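Local coordinates for protein arginine N-methyltransferase SFM1 (Saccharomyces cerevisiae, PDB 5C74), which methylates ribosomal protein S3 as an S-adenosyl-L-methionine-dependent protein-arginine N-methyltransferase, adding a single methyl group to one arginine, at residues E14-I17 / L18-Q22; I89-Q92 / P93-T97; R145-Q148 / L149-D153; E194-L197 / D198-K201. All blocks are in the same frame, centred on the assembly; numbering follows the deposited sequence.

Overall arrangement
The four contacts illustrate how local packing one turn long builds larger joints of a SPOUT-family fold. They come in series along the chain: contact 1 on helix 14-27, contact 2 in the loop between strands 80-83 and 101-104, contact 3 on helix 140-151 and contact 4 on helix 196-205. They fall into two touching pairs. Contacts 1 and 4 have centres 11 Å apart and both meet the second subunit; contacts 2 and 3, centres 10 Å apart, join the loop to the helix following strand 128-131 of the parallel sheet. Contacts 2 and 4 are farthest apart, with centres 32 Å from each other. One pair thus lies at the dimer interface, the other within the subunit.

Contact 1: E14-I17 / L18-Q22; sequences EWVI and LEYSQ
Helix 14-27, the crossover helix of the beta-alpha-beta unit formed with strands 2-6 and 32-35, packs Val-16 against Tyr-20, one turn later. The valine branch CG1 lies over a face of the tyrosine ring, 3.6 Å from its centroid, in a CH-pi contact displaced somewhat toward the rim. The two side chains run alongside each other, and Tyr-20 OH goes on to a hydrogen bond with His-7 ND1. Replacing Tyr-20 with an alanine is likely to strip Val-16 CG1 of its aromatic face and leave His-7 ND1 without its hydroxyl partner. The other branch, Val-16 CG2, sits above a face of the Trp-15 indole. Trp-15 holds its CG between backbone N and carbonyl carbon (chi1 65°), the crowded position, which turns the ring's edge to Glu-19: Trp-15 CZ3 comes 3.5 Å from Glu-19 OE1, and the carboxylate stands at 79° to the ring. Helix 196-205 covers part of this indole through Met-196 and Leu-199. On another side, Ser-21 OG turns back to Ile-17 O at 2.7 Å. That carbonyl also accepts Ser-21 N, 2.9 Å away, the two donors arriving from opposite faces of its plane. Leu-18 CD2 flanks Glu-14 OE2 at 4.0 Å, while OE1 of this glutamate pairs with Arg-49. Chemically, the C-H edge of the indole probably suits the negative Glu-19 OE1, whereas Asp-141 of the same chain and Glu-206 of the second subunit lie close to Glu-19 OE2, a gathering of carboxylates that would probably make the spot electronegative.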
ATOM      1  N   GLU A  14       0.724   3.514   3.032  1.00 16.76           N
ATOM      2  CA  GLU A  14       0.461   4.475   4.086  1.00 18.16           C
ATOM      3  C   GLU A  14      -0.218   5.723   3.525  1.00 16.08           C
ATOM      4  O   GLU A  14      -1.161   6.236   4.133  1.00 14.19           O
ATOM      5  CB  GLU A  14       1.758   4.833   4.822  1.00 21.73           C
ATOM      6  CG  GLU A  14       1.581   5.806   5.976  1.00 20.81           C
ATOM      7  CD  GLU A  14       0.707   5.267   7.111  1.00 28.56           C
ATOM      8  OE1 GLU A  14       0.489   4.033   7.197  1.00 22.61           O
ATOM      9  OE2 GLU A  14       0.242   6.095   7.923  1.00 28.66           O
ATOM     10  N   TRP A  15       0.211   6.189   2.352  1.00 12.40           N
ATOM     11  CA  TRP A  15      -0.400   7.403   1.810  1.00 11.81           C
ATOM     12  C   TRP A  15      -1.851   7.140   1.409  1.00 17.30           C
ATOM     13  O   TRP A  15      -2.706   8.016   1.591  1.00 13.70           O
ATOM     14  CB  TRP A  15       0.401   7.973   0.621  1.00 15.70           C
ATOM     15  CG  TRP A  15       0.483   7.126  -0.629  1.00 13.35           C
ATOM     16  CD1 TRP A  15       1.483   6.256  -0.974  1.00 19.96           C
ATOM     17  CD2 TRP A  15      -0.449   7.113  -1.715  1.00 16.09           C
ATOM     18  NE1 TRP A  15       1.220   5.696  -2.205  1.00 16.74           N
ATOM     19  CE2 TRP A  15       0.041   6.212  -2.684  1.00 16.97           C
ATOM     20  CE3 TRP A  15      -1.664   7.774  -1.962  1.00 17.69           C
ATOM     21  CZ2 TRP A  15      -0.631   5.955  -3.879  1.00 20.23           C
ATOM     22  CZ3 TRP A  15      -2.331   7.522  -3.158  1.00 19.50           C
ATOM     23  CH2 TRP A  15      -1.813   6.615  -4.095  1.00 20.89           C
ATOM     24  N   VAL A  16      -2.140   5.938   0.913  1.00 11.34           N
ATOM     25  CA  VAL A  16      -3.529   5.566   0.593  1.00 13.01           C
ATOM     26  C   VAL A  16      -4.400   5.513   1.856  1.00 13.14           C
ATOM     27  O   VAL A  16      -5.558   5.956   1.866  1.00 14.37           O
ATOM     28  CB  VAL A  16      -3.593   4.199  -0.134  1.00 13.55           C
ATOM     29  CG1 VAL A  16      -4.989   3.624  -0.099  1.00 16.78           C
ATOM     30  CG2 VAL A  16      -3.116   4.323  -1.577  1.00 17.09           C
ATOM     31  N   ILE A  17      -3.845   4.984   2.939  1.00 10.89           N
ATOM     32  CA  ILE A  17      -4.588   4.950   4.205  1.00 11.02           C
ATOM     33  C   ILE A  17      -4.905   6.369   4.675  1.00 16.44           C
ATOM     34  O   ILE A  17      -6.015   6.652   5.135  1.00 14.60           O
ATOM     35  CB  ILE A  17      -3.803   4.194   5.293  1.00 11.46           C
ATOM     36  CG1 ILE A  17      -3.710   2.705   4.917  1.00 11.42           C
ATOM     37  CG2 ILE A  17      -4.475   4.372   6.669  1.00 16.94           C
ATOM     38  CD1 ILE A  17      -2.728   1.890   5.811  1.00 12.40           C
ATOM     39  N   LEU A  18      -3.944   7.273   4.540  1.00 14.28           N
ATOM     40  CA  LEU A  18      -4.199   8.651   4.929  1.00 14.71           C
ATOM     41  C   LEU A  18      -5.270   9.276   4.036  1.00 13.32           C
ATOM     42  O   LEU A  18      -6.142  10.002   4.538  1.00 13.05           O
ATOM     43  CB  LEU A  18      -2.916   9.484   4.884  1.00 15.99           C
ATOM     44  CG  LEU A  18      -1.816   9.022   5.848  1.00 17.87           C
ATOM     45  CD1 LEU A  18      -0.603   9.966   5.724  1.00 19.61           C
ATOM     46  CD2 LEU A  18      -2.344   9.011   7.277  1.00 16.06           C
ATOM     47  N   GLU A  19      -5.210   9.001   2.730  1.00 12.18           N
ATOM     48  CA  GLU A  19      -6.218   9.553   1.811  1.00 12.00           C
ATOM     49  C   GLU A  19      -7.600   8.992   2.076  1.00 14.50           C
ATOM     50  O   GLU A  19      -8.578   9.753   2.145  1.00 13.47           O
ATOM     51  CB  GLU A  19      -5.824   9.309   0.357  1.00 15.41           C
ATOM     52  CG  GLU A  19      -4.594  10.138  -0.023  1.00 20.10           C
ATOM     53  CD  GLU A  19      -4.382  10.291  -1.528  1.00 27.98           C
ATOM     54  OE1 GLU A  19      -5.062   9.596  -2.330  1.00 26.64           O
ATOM     55  OE2 GLU A  19      -3.529  11.133  -1.894  1.00 22.31           O
ATOM     56  N   TYR A  20      -7.700   7.677   2.226  1.00 12.66           N
ATOM     57  CA  TYR A  20      -9.005   7.076   2.545  1.00 13.97           C
ATOM     58  C   TYR A  20      -9.556   7.587   3.876  1.00 17.29           C
ATOM     59  O   TYR A  20     -10.762   7.808   4.003  1.00 12.86           O
ATOM     60  CB  TYR A  20      -8.911   5.546   2.586  1.00 10.21           C
ATOM     61  CG  TYR A  20      -8.734   4.889   1.232  1.00 14.50           C
ATOM     62  CD1 TYR A  20      -8.800   5.622   0.043  1.00 17.53           C
ATOM     63  CD2 TYR A  20      -8.523   3.518   1.138  1.00 12.29           C
ATOM     64  CE1 TYR A  20      -8.635   4.995  -1.185  1.00 23.83           C
ATOM     65  CE2 TYR A  20      -8.357   2.897  -0.074  1.00 11.77           C
ATOM     66  CZ  TYR A  20      -8.423   3.622  -1.229  1.00 17.64           C
ATOM     67  OH  TYR A  20      -8.256   2.951  -2.414  1.00 16.31           O
ATOM     68  N   SER A  21      -8.682   7.759   4.872  1.00 13.24           N
ATOM     69  CA  SER A  21      -9.110   8.268   6.167  1.00 15.25           C
ATOM     70  C   SER A  21      -9.698   9.660   6.016  1.00 13.25           C
ATOM     71  O   SER A  21     -10.710   9.974   6.636  1.00 14.42           O
ATOM     72  CB  SER A  21      -7.949   8.316   7.165  1.00 16.54           C
ATOM     73  OG  SER A  21      -7.455   7.013   7.411  1.00 16.54           O
ATOM     74  N   GLN A  22      -9.048  10.496   5.205  1.00 12.53           N
ATOM     75  CA  GLN A  22      -9.526  11.860   4.992  1.00 16.79           C
ATOM     76  C   GLN A  22     -10.888  11.840   4.304  1.00 17.56           C
ATOM     77  O   GLN A  22     -11.799  12.596   4.668  1.00 14.28           O
ATOM     78  CB  GLN A  22      -8.516  12.662   4.164  1.00 16.94           C
ATOM     79  CG  GLN A  22      -8.921  14.116   3.931  1.00 21.88           C
ATOM     80  CD  GLN A  22      -8.498  15.032   5.049  1.00 28.41           C
ATOM     81  OE1 GLN A  22      -8.209  14.591   6.171  1.00 27.59           O
ATOM     82  NE2 GLN A  22      -8.439  16.330   4.748  1.00 35.97           N
TER

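Contact 2: I89-Q92 / P93-T97; sequences IDLQ and PEDAT
The side-chain amide of Gln-92 carries Glu-94 OE1 over one face, 3.3 Å from Gln-92 CD, with the carboxylate turned perpendicular to the amide. Glu-94 OE1 is almost equally far from Gln-92 CD, OE1 and NE2, and no hydrogen bond forms between the two groups. A second flat group, the carboxylate of Asp-95, is met from above its plane by Gln-92 N, which donates to OD2 at 2.9 Å. The loop between strands 80-83 and 101-104 here folds into a short 3-10 turn, 93-95, and the aspartate reaches back to the backbone just before it, much as the second half of a capping box does, though the Gln-92 side chain does not complete the box. The main-chain bond of the turn, Asp-95 N to Gln-92 O, is 2.9 Å long and bent at the acceptor, with a C=O...donor angle of 127°. The same OD2 forms a salt bridge with Arg-131 NE, tying the loop to strand 128-131. Replacing Asp-95 by alanine is likely to leave Gln-92 N without its acceptor and Arg-131 without its countercharge. Leu-91, its CG opposite the backbone N across the CA-CB bond (chi1 -168°), sends CD1 to within 3.6 Å of Asp-95 OD2. The leucine also packs against Thr-147 and Ile-151 of helix 140-151, and Pro-93 touches Ile-150 on that helix, so the turn is pressed onto its surface. One water bridges the turn to the chain before it, 2.7 Å from Asp-95 OD2 and 2.9 Å from Asp-90 O.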
ATOM      1  N   ILE A  89     -16.785  16.320 -21.094  1.00 20.31           N
ATOM      2  CA  ILE A  89     -17.791  17.041 -20.323  1.00 17.42           C
ATOM      3  C   ILE A  89     -17.412  17.042 -18.838  1.00 20.68           C
ATOM      4  O   ILE A  89     -17.318  15.981 -18.234  1.00 19.07           O
ATOM      5  CB  ILE A  89     -19.194  16.409 -20.496  1.00 19.20           C
ATOM      6  CG1 ILE A  89     -19.637  16.498 -21.962  1.00 29.43           C
ATOM      7  CG2 ILE A  89     -20.185  17.094 -19.588  1.00 20.99           C
ATOM      8  CD1 ILE A  89     -20.958  15.819 -22.250  1.00 32.11           C
ATOM      9  N   ASP A  90     -17.183  18.219 -18.253  1.00 19.18           N
ATOM     10  CA  ASP A  90     -16.908  18.303 -16.820  1.00 19.87           C
ATOM     11  C   ASP A  90     -18.177  18.092 -16.012  1.00 19.95           C
ATOM     12  O   ASP A  90     -19.257  18.504 -16.426  1.00 20.86           O
ATOM     13  CB  ASP A  90     -16.312  19.661 -16.436  1.00 21.05           C
ATOM     14  CG  ASP A  90     -14.830  19.764 -16.733  1.00 27.58           C
ATOM     15  OD1 ASP A  90     -14.124  18.734 -16.729  1.00 18.74           O
ATOM     16  OD2 ASP A  90     -14.374  20.897 -16.986  1.00 28.94           O
ATOM     17  N   LEU A  91     -18.031  17.480 -14.844  1.00 17.70           N
ATOM     18  CA  LEU A  91     -19.109  17.438 -13.863  1.00 14.58           C
ATOM     19  C   LEU A  91     -19.541  18.861 -13.541  1.00 14.86           C
ATOM     20  O   LEU A  91     -18.694  19.727 -13.313  1.00 16.52           O
ATOM     21  CB  LEU A  91     -18.644  16.722 -12.593  1.00 10.54           C
ATOM     22  CG  LEU A  91     -19.710  16.325 -11.577  1.00 17.13           C
ATOM     23  CD1 LEU A  91     -20.570  15.199 -12.139  1.00 18.76           C
ATOM     24  CD2 LEU A  91     -19.049  15.891 -10.267  1.00 15.91           C
ATOM     25  N   GLN A  92     -20.849  19.109 -13.566  1.00 14.61           N
ATOM     26  CA  GLN A  92     -21.391  20.450 -13.298  1.00 15.73           C
ATOM     27  C   GLN A  92     -22.419  20.373 -12.182  1.00 13.38           C
ATOM     28  O   GLN A  92     -22.956  19.301 -11.917  1.00 14.96           O
ATOM     29  CB  GLN A  92     -22.060  21.046 -14.549  1.00 21.27           C
ATOM     30  CG  GLN A  92     -21.125  21.432 -15.666  1.00 29.31           C
ATOM     31  CD  GLN A  92     -21.892  22.034 -16.827  1.00 45.69           C
ATOM     32  OE1 GLN A  92     -22.431  21.316 -17.671  1.00 51.26           O
ATOM     33  NE2 GLN A  92     -21.970  23.356 -16.858  1.00 50.01           N
ATOM     34  N   PRO A  93     -22.744  21.520 -11.557  1.00 16.81           N
ATOM     35  CA  PRO A  93     -23.776  21.489 -10.514  1.00 16.68           C
ATOM     36  C   PRO A  93     -25.115  20.904 -10.978  1.00 22.32           C
ATOM     37  O   PRO A  93     -25.798  20.252 -10.180  1.00 20.07           O
ATOM     38  CB  PRO A  93     -23.929  22.970 -10.138  1.00 17.89           C
ATOM     39  CG  PRO A  93     -22.579  23.539 -10.398  1.00 16.82           C
ATOM     40  CD  PRO A  93     -22.122  22.853 -11.664  1.00 16.95           C
ATOM     41  N   GLU A  94     -25.478  21.101 -12.243  1.00 17.46           N
ATOM     42  CA  GLU A  94     -26.744  20.557 -12.746  1.00 24.86           C
ATOM     43  C   GLU A  94     -26.765  19.031 -12.775  1.00 21.53           C
ATOM     44  O   GLU A  94     -27.837  18.430 -12.833  1.00 24.68           O
ATOM     45  CB  GLU A  94     -27.055  21.074 -14.155  1.00 29.42           C
ATOM     46  CG  GLU A  94     -26.847  22.562 -14.337  1.00 44.46           C
ATOM     47  CD  GLU A  94     -25.414  22.873 -14.701  1.00 49.15           C
ATOM     48  OE1 GLU A  94     -24.992  22.486 -15.814  1.00 62.09           O
ATOM     49  OE2 GLU A  94     -24.706  23.472 -13.865  1.00 33.49           O
ATOM     50  N   ASP A  95     -25.592  18.400 -12.735  1.00 17.24           N
ATOM     51  CA  ASP A  95     -25.513  16.933 -12.692  1.00 17.10           C
ATOM     52  C   ASP A  95     -25.946  16.343 -11.354  1.00 18.41           C
ATOM     53  O   ASP A  95     -26.107  15.131 -11.224  1.00 17.70           O
ATOM     54  CB  ASP A  95     -24.085  16.454 -12.984  1.00 18.77           C
ATOM     55  CG  ASP A  95     -23.668  16.689 -14.419  1.00 18.46           C
ATOM     56  OD1 ASP A  95     -24.530  16.609 -15.318  1.00 19.78           O
ATOM     57  OD2 ASP A  95     -22.466  16.921 -14.647  1.00 19.29           O
ATOM     58  N   ALA A  96     -26.125  17.193 -10.354  1.00 20.27           N
ATOM     59  CA  ALA A  96     -26.555  16.717  -9.037  1.00 16.77           C
ATOM     60  C   ALA A  96     -27.882  15.939  -9.069  1.00 24.21           C
ATOM     61  O   ALA A  96     -28.082  15.030  -8.265  1.00 22.72           O
ATOM     62  CB  ALA A  96     -26.669  17.901  -8.063  1.00 17.84           C
ATOM     63  N   THR A  97     -28.796  16.296  -9.975  1.00 17.17           N
ATOM     64  CA  THR A  97     -30.049  15.544 -10.100  1.00 17.75           C
ATOM     65  C   THR A  97     -29.915  14.241 -10.887  1.00 19.55           C
ATOM     66  O   THR A  97     -30.857  13.457 -10.947  1.00 22.45           O
ATOM     67  CB  THR A  97     -31.134  16.381 -10.800  1.00 24.49           C
ATOM     68  OG1 THR A  97     -30.690  16.692 -12.127  1.00 23.25           O
ATOM     69  CG2 THR A  97     -31.378  17.684 -10.032  1.00 30.84           C
TER
HETATM   70  O   HOH W   1     -22.052  18.232 -17.022  1.00 37.89           O

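Contact 3: R145-Q148 / L149-D153; sequences RTTQ and LIIKD
Side-chain packing along this stretch pairs Thr-146 with Ile-150 and Thr-147 with Ile-151, each running alongside its partner and pointing the same way. Thr-146 CG2 meets Ile-150 CD1 at 3.9 Å, and Thr-147 CG2 lies 4.0 Å from Ile-151 CG1. Both threonines place the methyl on the far side from their own backbone N and the hydroxyl beside it (chi1 -63° and -65°), where OG1 bonds to the carbonyl one turn earlier: Thr-142 O and Ala-143 O respectively. Val-183 of strand 181-183 packs against Thr-146 on helix 140-151, the helix that follows strand 128-131 at the edge of the parallel sheet. Backbone bonds of the ordinary i to i+4 kind join Leu-149, Ile-150 and Ile-151 to the preceding turn. Gln-148 O then takes two donors, Lys-152 N at 2.8 Å and Asp-153 N at 3.1 Å, the second spanning five residues as in a pi-turn. Polar side chains gather on another face. Gln-148 NE2 passes 3.9 Å from Lys-152 CD, while OE1 of the glutamine bonds to Tyr-3 OH. The Lys-152 chain bends at chi4, bringing NZ into a salt bridge with Asp-153 OD1, 3.0 Å long.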
ATOM      1  N   ARG A 145     -13.367  15.790  -2.747  1.00  9.48           N
ATOM      2  CA  ARG A 145     -13.702  17.121  -2.228  1.00 11.90           C
ATOM      3  C   ARG A 145     -14.282  17.989  -3.342  1.00 16.19           C
ATOM      4  O   ARG A 145     -15.259  18.714  -3.147  1.00 12.60           O
ATOM      5  CB  ARG A 145     -12.478  17.818  -1.617  1.00 12.25           C
ATOM      6  CG  ARG A 145     -12.757  19.241  -1.168  1.00 17.24           C
ATOM      7  CD  ARG A 145     -11.604  19.790  -0.341  1.00 21.71           C
ATOM      8  NE  ARG A 145     -11.542  19.107   0.935  1.00 23.82           N
ATOM      9  CZ  ARG A 145     -12.258  19.477   1.990  1.00 30.27           C
ATOM     10  NH1 ARG A 145     -13.057  20.539   1.913  1.00 30.96           N
ATOM     11  NH2 ARG A 145     -12.163  18.800   3.117  1.00 31.42           N
ATOM     12  N   THR A 146     -13.664  17.914  -4.510  1.00 13.07           N
ATOM     13  CA  THR A 146     -14.100  18.702  -5.646  1.00 11.50           C
ATOM     14  C   THR A 146     -15.512  18.321  -6.044  1.00 15.29           C
ATOM     15  O   THR A 146     -16.341  19.188  -6.315  1.00 11.84           O
ATOM     16  CB  THR A 146     -13.158  18.527  -6.846  1.00 14.33           C
ATOM     17  OG1 THR A 146     -11.848  19.017  -6.500  1.00 12.85           O
ATOM     18  CG2 THR A 146     -13.693  19.298  -8.054  1.00 14.05           C
ATOM     19  N   THR A 147     -15.790  17.027  -6.057  1.00 11.74           N
ATOM     20  CA  THR A 147     -17.121  16.568  -6.431  1.00 14.08           C
ATOM     21  C   THR A 147     -18.178  17.066  -5.436  1.00 15.78           C
ATOM     22  O   THR A 147     -19.295  17.445  -5.827  1.00 12.31           O
ATOM     23  CB  THR A 147     -17.147  15.035  -6.539  1.00 10.77           C
ATOM     24  OG1 THR A 147     -16.283  14.637  -7.614  1.00 16.16           O
ATOM     25  CG2 THR A 147     -18.585  14.560  -6.831  1.00 15.02           C
ATOM     26  N   GLN A 148     -17.826  17.076  -4.153  1.00 11.99           N
ATOM     27  CA  GLN A 148     -18.729  17.592  -3.127  1.00 12.07           C
ATOM     28  C   GLN A 148     -19.035  19.073  -3.358  1.00 11.67           C
ATOM     29  O   GLN A 148     -20.179  19.518  -3.232  1.00 12.26           O
ATOM     30  CB  GLN A 148     -18.129  17.384  -1.731  1.00 13.64           C
ATOM     31  CG  GLN A 148     -18.069  15.932  -1.314  1.00 13.05           C
ATOM     32  CD  GLN A 148     -19.415  15.432  -0.832  1.00 17.76           C
ATOM     33  OE1 GLN A 148     -20.131  14.742  -1.558  1.00 15.75           O
ATOM     34  NE2 GLN A 148     -19.772  15.792   0.390  1.00 17.09           N
ATOM     35  N   LEU A 149     -18.006  19.843  -3.673  1.00 10.47           N
ATOM     36  CA  LEU A 149     -18.189  21.269  -3.919  1.00 14.13           C
ATOM     37  C   LEU A 149     -19.149  21.493  -5.088  1.00 15.58           C
ATOM     38  O   LEU A 149     -20.002  22.388  -5.053  1.00 13.82           O
ATOM     39  CB  LEU A 149     -16.826  21.935  -4.197  1.00 11.78           C
ATOM     40  CG  LEU A 149     -15.868  22.011  -2.998  1.00 13.98           C
ATOM     41  CD1 LEU A 149     -14.436  22.401  -3.430  1.00 10.96           C
ATOM     42  CD2 LEU A 149     -16.416  23.023  -2.010  1.00 15.75           C
ATOM     43  N   ILE A 150     -19.018  20.663  -6.119  1.00 14.63           N
ATOM     44  CA  ILE A 150     -19.815  20.831  -7.338  1.00 11.67           C
ATOM     45  C   ILE A 150     -21.252  20.347  -7.135  1.00 16.79           C
ATOM     46  O   ILE A 150     -22.207  21.051  -7.466  1.00 13.43           O
ATOM     47  CB  ILE A 150     -19.161  20.075  -8.526  1.00 16.08           C
ATOM     48  CG1 ILE A 150     -17.839  20.734  -8.914  1.00 12.55           C
ATOM     49  CG2 ILE A 150     -20.067  20.036  -9.741  1.00 13.18           C
ATOM     50  CD1 ILE A 150     -17.016  19.902  -9.911  1.00 15.42           C
ATOM     51  N   ILE A 151     -21.400  19.167  -6.540  1.00 12.93           N
ATOM     52  CA  ILE A 151     -22.679  18.479  -6.478  1.00 12.87           C
ATOM     53  C   ILE A 151     -23.474  18.871  -5.233  1.00 15.87           C
ATOM     54  O   ILE A 151     -24.688  19.102  -5.296  1.00 16.48           O
ATOM     55  CB  ILE A 151     -22.467  16.947  -6.525  1.00 14.05           C
ATOM     56  CG1 ILE A 151     -21.858  16.540  -7.872  1.00 17.64           C
ATOM     57  CG2 ILE A 151     -23.775  16.201  -6.338  1.00 22.76           C
ATOM     58  CD1 ILE A 151     -22.776  16.770  -9.075  1.00 18.63           C
ATOM     59  N   LYS A 152     -22.790  18.959  -4.098  1.00 12.87           N
ATOM     60  CA  LYS A 152     -23.471  19.317  -2.858  1.00 12.56           C
ATOM     61  C   LYS A 152     -23.617  20.822  -2.712  1.00 12.48           C
ATOM     62  O   LYS A 152     -24.719  21.313  -2.451  1.00 15.57           O
ATOM     63  CB  LYS A 152     -22.736  18.735  -1.647  1.00 15.29           C
ATOM     64  CG  LYS A 152     -23.260  19.244  -0.304  1.00 17.43           C
ATOM     65  CD  LYS A 152     -22.561  18.538   0.853  1.00 20.45           C
ATOM     66  CE  LYS A 152     -22.573  19.407   2.108  1.00 20.96           C
ATOM     67  NZ  LYS A 152     -21.499  20.431   2.057  1.00 22.20           N
ATOM     68  N   ASP A 153     -22.526  21.565  -2.884  1.00 13.51           N
ATOM     69  CA  ASP A 153     -22.568  23.008  -2.667  1.00 15.70           C
ATOM     70  C   ASP A 153     -22.945  23.794  -3.922  1.00 15.55           C
ATOM     71  O   ASP A 153     -23.201  24.992  -3.834  1.00 15.41           O
ATOM     72  CB  ASP A 153     -21.217  23.515  -2.155  1.00 16.70           C
ATOM     73  CG  ASP A 153     -20.908  23.022  -0.747  1.00 20.38           C
ATOM     74  OD1 ASP A 153     -21.839  22.523  -0.065  1.00 20.95           O
ATOM     75  OD2 ASP A 153     -19.738  23.135  -0.326  1.00 17.95           O
TER

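Contact 4: E194-L197 / D198-K201; sequences EGML and DLIK
Gly-195 takes a positive phi of 87° at the N-cap of helix 196-205, and its carbonyl O receives Leu-199 N at 3.0 Å to open the ladder of i to i+4 bonds. With these backbone angles a CB at this position would be jammed against the carbonyl O of Glu-194, which explains the glycine. Two further bonds follow, Ile-200 N to Met-196 O and Lys-201 N to Leu-197 O. Met-196 carries the side-chain packing. Its CG trails away from the backbone N (chi1 -175°) and the chain bends twice, so that SD comes 4.2 Å from Leu-199 CD2. From another direction Met-196 CG meets Ile-200 CD1, also at 4.2 Å, the two side chains crossing at a slant. Ile-200 CG1 also lies 3.3 Å from Met-196 O. Asp-198 CB lies 3.5 Å from Gly-195 O on a more exposed flank. Met-196 continues onto Glu-19 of helix 14-27, while Leu-199 and Ile-200 touch Leu-205 of the second subunit. The pattern is that of an amphipathic helix opened by a glycine N-cap, its apolar side facing helix 14-27, loop residues Phe-170 and Met-178 and the second subunit.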
ATOM      1  N   GLU A 194      -4.908  14.643   6.718  1.00 17.25           N
ATOM      2  CA  GLU A 194      -4.141  14.679   7.947  1.00 21.02           C
ATOM      3  C   GLU A 194      -2.959  13.722   7.809  1.00 20.12           C
ATOM      4  O   GLU A 194      -3.118  12.607   7.301  1.00 18.16           O
ATOM      5  CB  GLU A 194      -5.013  14.298   9.152  1.00 25.07           C
ATOM      6  CG  GLU A 194      -6.179  15.259   9.390  1.00 27.30           C
ATOM      7  CD  GLU A 194      -7.003  14.912  10.635  1.00 37.42           C
ATOM      8  OE1 GLU A 194      -6.647  13.959  11.362  1.00 33.26           O
ATOM      9  OE2 GLU A 194      -8.013  15.602  10.885  1.00 41.78           O
ATOM     10  N   GLY A 195      -1.772  14.169   8.217  1.00 14.74           N
ATOM     11  CA  GLY A 195      -0.612  13.298   8.200  1.00 16.75           C
ATOM     12  C   GLY A 195       0.160  13.255   6.889  1.00 20.01           C
ATOM     13  O   GLY A 195       1.290  12.768   6.861  1.00 17.61           O
ATOM     14  N   MET A 196      -0.432  13.732   5.800  1.00 15.53           N
ATOM     15  CA  MET A 196       0.248  13.607   4.499  1.00 14.88           C
ATOM     16  C   MET A 196       1.489  14.496   4.397  1.00 15.10           C
ATOM     17  O   MET A 196       2.529  14.059   3.894  1.00 17.48           O
ATOM     18  CB  MET A 196      -0.699  13.922   3.337  1.00 14.31           C
ATOM     19  CG  MET A 196      -0.044  13.681   1.947  1.00 19.58           C
ATOM     20  SD  MET A 196       0.340  11.937   1.584  1.00 12.61           S
ATOM     21  CE  MET A 196      -1.308  11.291   1.299  1.00 22.13           C
ATOM     22  N   LEU A 197       1.408  15.739   4.867  1.00 16.63           N
ATOM     23  CA  LEU A 197       2.599  16.601   4.792  1.00 19.57           C
ATOM     24  C   LEU A 197       3.737  15.992   5.616  1.00 19.57           C
ATOM     25  O   LEU A 197       4.914  16.033   5.209  1.00 18.03           O
ATOM     26  CB  LEU A 197       2.291  18.020   5.265  1.00 19.51           C
ATOM     27  CG  LEU A 197       3.438  19.030   5.102  1.00 22.53           C
ATOM     28  CD1 LEU A 197       3.943  19.046   3.657  1.00 21.18           C
ATOM     29  CD2 LEU A 197       3.003  20.422   5.531  1.00 31.04           C
ATOM     30  N   ASP A 198       3.393  15.416   6.768  1.00 18.11           N
ATOM     31  CA  ASP A 198       4.381  14.696   7.570  1.00 19.41           C
ATOM     32  C   ASP A 198       5.014  13.556   6.785  1.00 20.06           C
ATOM     33  O   ASP A 198       6.221  13.336   6.874  1.00 17.92           O
ATOM     34  CB  ASP A 198       3.766  14.121   8.850  1.00 20.94           C
ATOM     35  CG  ASP A 198       3.562  15.166   9.924  1.00 34.28           C
ATOM     36  OD1 ASP A 198       4.049  16.305   9.757  1.00 30.50           O
ATOM     37  OD2 ASP A 198       2.901  14.845  10.931  1.00 40.23           O
ATOM     38  N   LEU A 199       4.192  12.813   6.048  1.00 19.73           N
ATOM     39  CA  LEU A 199       4.700  11.697   5.245  1.00 15.59           C
ATOM     40  C   LEU A 199       5.623  12.222   4.138  1.00 15.07           C
ATOM     41  O   LEU A 199       6.661  11.626   3.843  1.00 17.57           O
ATOM     42  CB  LEU A 199       3.545  10.901   4.642  1.00 15.79           C
ATOM     43  CG  LEU A 199       3.813   9.473   4.186  1.00 24.28           C
ATOM     44  CD1 LEU A 199       4.225   8.611   5.383  1.00 21.98           C
ATOM     45  CD2 LEU A 199       2.593   8.884   3.495  1.00 22.70           C
ATOM     46  N   ILE A 200       5.242  13.340   3.531  1.00 14.63           N
ATOM     47  CA  ILE A 200       6.078  13.938   2.485  1.00 18.73           C
ATOM     48  C   ILE A 200       7.416  14.369   3.078  1.00 22.92           C
ATOM     49  O   ILE A 200       8.488  14.145   2.487  1.00 21.99           O
ATOM     50  CB  ILE A 200       5.386  15.139   1.817  1.00 17.13           C
ATOM     51  CG1 ILE A 200       4.135  14.673   1.068  1.00 16.85           C
ATOM     52  CG2 ILE A 200       6.345  15.816   0.826  1.00 19.05           C
ATOM     53  CD1 ILE A 200       3.269  15.826   0.534  1.00 18.83           C
ATOM     54  N   LYS A 201       7.350  14.976   4.258  1.00 20.03           N
ATOM     55  CA  LYS A 201       8.562  15.403   4.961  1.00 25.95           C
ATOM     56  C   LYS A 201       9.446  14.214   5.315  1.00 22.50           C
ATOM     57  O   LYS A 201      10.664  14.271   5.167  1.00 23.12           O
ATOM     58  CB  LYS A 201       8.197  16.201   6.219  1.00 28.10           C
ATOM     59  CG  LYS A 201       9.399  16.608   7.071  1.00 38.53           C
ATOM     60  CD  LYS A 201       9.033  17.735   8.035  1.00 49.19           C
ATOM     61  CE  LYS A 201       7.814  17.375   8.880  1.00 60.91           C
ATOM     62  NZ  LYS A 201       7.715  18.194  10.124  1.00 66.66           N
TER